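Rhamnosidase B (Bacillus sp., PDB 2OKX) probably releases terminal alpha-L-rhamnose from glycosides by hydrolysis with inversion of configuration, as a family 78 glycoside hydrolase. Local coordinates at residues K745-D750 and D760-Q765. Residues are numbered along the deposited sequence; the frame is centred on the assembly and turned at random. Where two conformers were deposited one is given.
Sequences KRAYID and DVYSMQ
Tyr762 against Lys745 and Ile749, and Ser763 against Asp750, make a largely buried contact, half aromatic and half polar, that joins a turn and short strand to the N-terminal end of helix 764-772, within the helical 6-hairpin glycosidase domain. The lysine comes over one face of the tyrosine ring: its CG stands 3.7 Å from the ring centroid, 24° off the normal, in a CH-pi contact, with the two side chains crossing at about a right angle. Tyr762 CG stands anti to its carbonyl carbon (chi1 -65°), and although the side chain leaves away from 745-750, the ring end swings back to it. Ile749 CG2 meets the ring obliquely, 3.8 Å from Tyr762 CE1, and the carbonyl oxygen of Tyr748 sits at the ring edge.

The polar half centres on the buried carboxylate of Asp750. Ser763, the N-cap residue, donates from OG to the syn lone pair of Asp750 OD1 at 2.7 Å; the Thr766 hydroxyl hydrogen-bonds to both Asp750 OD1 and Ser763 OG. One water gives hydrogen bonds to Asp750 OD1 (2.6 Å) and Tyr748 O (2.7 Å) and accepts one from Ser763 N, stitching strand to cap. A weak bond, Asp750 N to Val761 O at 3.3 Å, adds a backbone link, while Asp750 OD2 is held by Asp688 N. With both oxygens engaged, the carboxylate is fixed in rotation, and its negative charge beside the helix N-terminus would probably be favoured by the helix dipole.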
ATOM      1  N   LYS A 745     -39.147  10.368  -5.424  1.00 56.47           N
ATOM      2  CA  LYS A 745     -38.342   9.275  -4.883  1.00 54.90           C
ATOM      3  C   LYS A 745     -38.099   9.410  -3.383  1.00 52.91           C
ATOM      4  O   LYS A 745     -37.735   8.442  -2.718  1.00 52.49           O
ATOM      5  CB  LYS A 745     -36.992   9.208  -5.604  1.00 55.70           C
ATOM      6  CG  LYS A 745     -36.846   8.047  -6.575  1.00 58.01           C
ATOM      7  CD  LYS A 745     -37.849   8.124  -7.712  1.00 59.76           C
ATOM      8  CE  LYS A 745     -37.598   7.023  -8.733  1.00 60.53           C
ATOM      9  NZ  LYS A 745     -37.646   5.666  -8.114  1.00 60.75           N
ATOM     10  N   ARG A 746     -38.307  10.612  -2.857  1.00 51.04           N
ATOM     11  CA  ARG A 746     -38.086  10.883  -1.440  1.00 49.99           C
ATOM     12  C   ARG A 746     -36.681  10.427  -1.049  1.00 48.36           C
ATOM     13  O   ARG A 746     -36.505   9.562  -0.191  1.00 47.30           O
ATOM     14  CB  ARG A 746     -39.132  10.162  -0.584  0.51 50.12           C
ATOM     15  CG  ARG A 746     -40.568  10.511  -0.945  0.51 51.17           C
ATOM     16  CD  ARG A 746     -41.435  10.662   0.294  0.51 51.53           C
ATOM     17  NE  ARG A 746     -41.459   9.455   1.113  0.51 52.26           N
ATOM     18  CZ  ARG A 746     -42.075   9.366   2.287  0.51 52.16           C
ATOM     19  NH1 ARG A 746     -42.047   8.229   2.969  0.51 52.38           N
ATOM     20  NH2 ARG A 746     -42.716  10.415   2.782  0.51 52.66           N
ATOM     21  N   ALA A 747     -35.686  11.024  -1.701  1.00 46.31           N
ATOM     22  CA  ALA A 747     -34.281  10.712  -1.464  1.00 44.40           C
ATOM     23  C   ALA A 747     -33.434  11.678  -2.278  1.00 43.40           C
ATOM     24  O   ALA A 747     -33.919  12.277  -3.240  1.00 43.95           O
ATOM     25  CB  ALA A 747     -33.984   9.279  -1.883  1.00 44.31           C
ATOM     26  N   TYR A 748     -32.170  11.835  -1.896  1.00 41.55           N
ATOM     27  CA  TYR A 748     -31.279  12.732  -2.618  1.00 39.91           C
ATOM     28  C   TYR A 748     -30.722  12.044  -3.856  1.00 39.85           C
ATOM     29  O   TYR A 748     -30.419  10.848  -3.829  1.00 39.43           O
ATOM     30  CB  TYR A 748     -30.116  13.181  -1.730  1.00 39.87           C
ATOM     31  CG  TYR A 748     -30.540  13.891  -0.468  1.00 39.94           C
ATOM     32  CD1 TYR A 748     -30.971  13.176   0.649  1.00 39.69           C
ATOM     33  CD2 TYR A 748     -30.512  15.283  -0.391  1.00 40.05           C
ATOM     34  CE1 TYR A 748     -31.359  13.830   1.815  1.00 40.24           C
ATOM     35  CE2 TYR A 748     -30.900  15.947   0.768  1.00 40.20           C
ATOM     36  CZ  TYR A 748     -31.322  15.216   1.866  1.00 40.76           C
ATOM     37  OH  TYR A 748     -31.700  15.872   3.015  1.00 42.09           O
ATOM     38  N   ILE A 749     -30.592  12.805  -4.940  1.00 38.44           N
ATOM     39  CA  ILE A 749     -30.060  12.273  -6.188  1.00 36.83           C
ATOM     40  C   ILE A 749     -28.541  12.195  -6.076  1.00 34.89           C
ATOM     41  O   ILE A 749     -27.926  12.988  -5.365  1.00 33.25           O
ATOM     42  CB  ILE A 749     -30.430  13.175  -7.385  1.00 36.75           C
ATOM     43  CG1 ILE A 749     -29.789  14.554  -7.220  1.00 37.82           C
ATOM     44  CG2 ILE A 749     -31.943  13.304  -7.486  1.00 38.44           C
ATOM     45  CD1 ILE A 749     -30.017  15.486  -8.401  1.00 39.08           C
ATOM     46  N   ASP A 750     -27.937  11.240  -6.775  1.00 34.42           N
ATOM     47  CA  ASP A 750     -26.490  11.083  -6.727  1.00 33.45           C
ATOM     48  C   ASP A 750     -25.729  12.311  -7.200  1.00 33.96           C
ATOM     49  O   ASP A 750     -24.699  12.663  -6.622  1.00 32.32           O
ATOM     50  CB  ASP A 750     -26.054   9.867  -7.545  1.00 33.61           C
ATOM     51  CG  ASP A 750     -25.969   8.605  -6.711  1.00 34.23           C
ATOM     52  OD1 ASP A 750     -26.286   8.664  -5.502  1.00 32.75           O
ATOM     53  OD2 ASP A 750     -25.581   7.555  -7.263  1.00 36.42           O
ATOM     54  N   ASP A 760     -30.538  10.187 -12.341  1.00 41.96           N
ATOM     55  CA  ASP A 760     -31.735   9.409 -12.058  1.00 43.77           C
ATOM     56  C   ASP A 760     -31.299   8.179 -11.267  1.00 43.66           C
ATOM     57  O   ASP A 760     -32.074   7.238 -11.062  1.00 43.16           O
ATOM     58  CB  ASP A 760     -32.415   8.986 -13.359  1.00 47.29           C
ATOM     59  CG  ASP A 760     -31.576   8.020 -14.166  1.00 50.70           C
ATOM     60  OD1 ASP A 760     -30.389   8.326 -14.421  1.00 52.69           O
ATOM     61  OD2 ASP A 760     -32.106   6.955 -14.549  1.00 53.92           O
ATOM     62  N   VAL A 761     -30.044   8.200 -10.830  1.00 42.28           N
ATOM     63  CA  VAL A 761     -29.473   7.105 -10.059  1.00 41.34           C
ATOM     64  C   VAL A 761     -29.569   7.404  -8.563  1.00 39.60           C
ATOM     65  O   VAL A 761     -29.202   8.488  -8.111  1.00 39.71           O
ATOM     66  CB  VAL A 761     -27.987   6.875 -10.444  1.00 41.51           C
ATOM     67  CG1 VAL A 761     -27.383   5.768  -9.588  1.00 39.78           C
ATOM     68  CG2 VAL A 761     -27.887   6.513 -11.921  1.00 41.27           C
ATOM     69  N   TYR A 762     -30.073   6.437  -7.804  1.00 39.45           N
ATOM     70  CA  TYR A 762     -30.217   6.583  -6.359  1.00 38.53           C
ATOM     71  C   TYR A 762     -29.415   5.505  -5.641  1.00 37.17           C
ATOM     72  O   TYR A 762     -29.502   4.320  -5.975  1.00 36.74           O
ATOM     73  CB  TYR A 762     -31.692   6.491  -5.975  1.00 39.59           C
ATOM     74  CG  TYR A 762     -32.511   7.625  -6.539  1.00 41.71           C
ATOM     75  CD1 TYR A 762     -32.535   8.871  -5.913  1.00 41.84           C
ATOM     76  CD2 TYR A 762     -33.218   7.473  -7.732  1.00 42.72           C
ATOM     77  CE1 TYR A 762     -33.243   9.939  -6.459  1.00 43.26           C
ATOM     78  CE2 TYR A 762     -33.929   8.536  -8.291  1.00 44.31           C
ATOM     79  CZ  TYR A 762     -33.935   9.765  -7.649  1.00 44.40           C
ATOM     80  OH  TYR A 762     -34.626  10.820  -8.200  1.00 45.59           O
ATOM     81  N   SER A 763     -28.634   5.920  -4.650  1.00 35.40           N
ATOM     82  CA  SER A 763     -27.801   4.983  -3.906  1.00 33.36           C
ATOM     83  C   SER A 763     -27.976   5.098  -2.400  1.00 32.05           C
ATOM     84  O   SER A 763     -28.362   6.143  -1.880  1.00 32.03           O
ATOM     85  CB  SER A 763     -26.331   5.220  -4.253  1.00 32.40           C
ATOM     86  OG  SER A 763     -25.931   6.518  -3.845  1.00 32.18           O
ATOM     87  N   MET A 764     -27.694   4.005  -1.701  1.00 32.16           N
ATOM     88  CA  MET A 764     -27.782   3.993  -0.247  1.00 31.41           C
ATOM     89  C   MET A 764     -26.720   4.938   0.294  1.00 30.59           C
ATOM     90  O   MET A 764     -26.936   5.630   1.290  1.00 30.29           O
ATOM     91  CB  MET A 764     -27.525   2.589   0.290  1.00 31.46           C
ATOM     92  CG  MET A 764     -28.732   1.678   0.241  1.00 35.00           C
ATOM     93  SD  MET A 764     -30.060   2.366   1.246  1.00 36.80           S
ATOM     94  CE  MET A 764     -29.310   2.315   2.876  1.00 36.76           C
ATOM     95  N   GLN A 765     -25.573   4.959  -0.383  1.00 28.07           N
ATOM     96  CA  GLN A 765     -24.445   5.792   0.011  1.00 28.17           C
ATOM     97  C   GLN A 765     -24.809   7.259   0.228  1.00 28.32           C
ATOM     98  O   GLN A 765     -24.546   7.828   1.288  1.00 28.51           O
ATOM     99  CB  GLN A 765     -23.325   5.698  -1.036  1.00 28.41           C
ATOM    100  CG  GLN A 765     -22.576   4.357  -1.086  1.00 28.07           C
ATOM    101  CD  GLN A 765     -23.240   3.308  -1.965  1.00 29.44           C
ATOM    102  OE1 GLN A 765     -22.621   2.301  -2.318  1.00 32.10           O
ATOM    103  NE2 GLN A 765     -24.499   3.533  -2.320  1.00 27.91           N
TER
HETATM  104  O   HOH W   1     -28.539   9.009  -4.340  1.00 36.82           O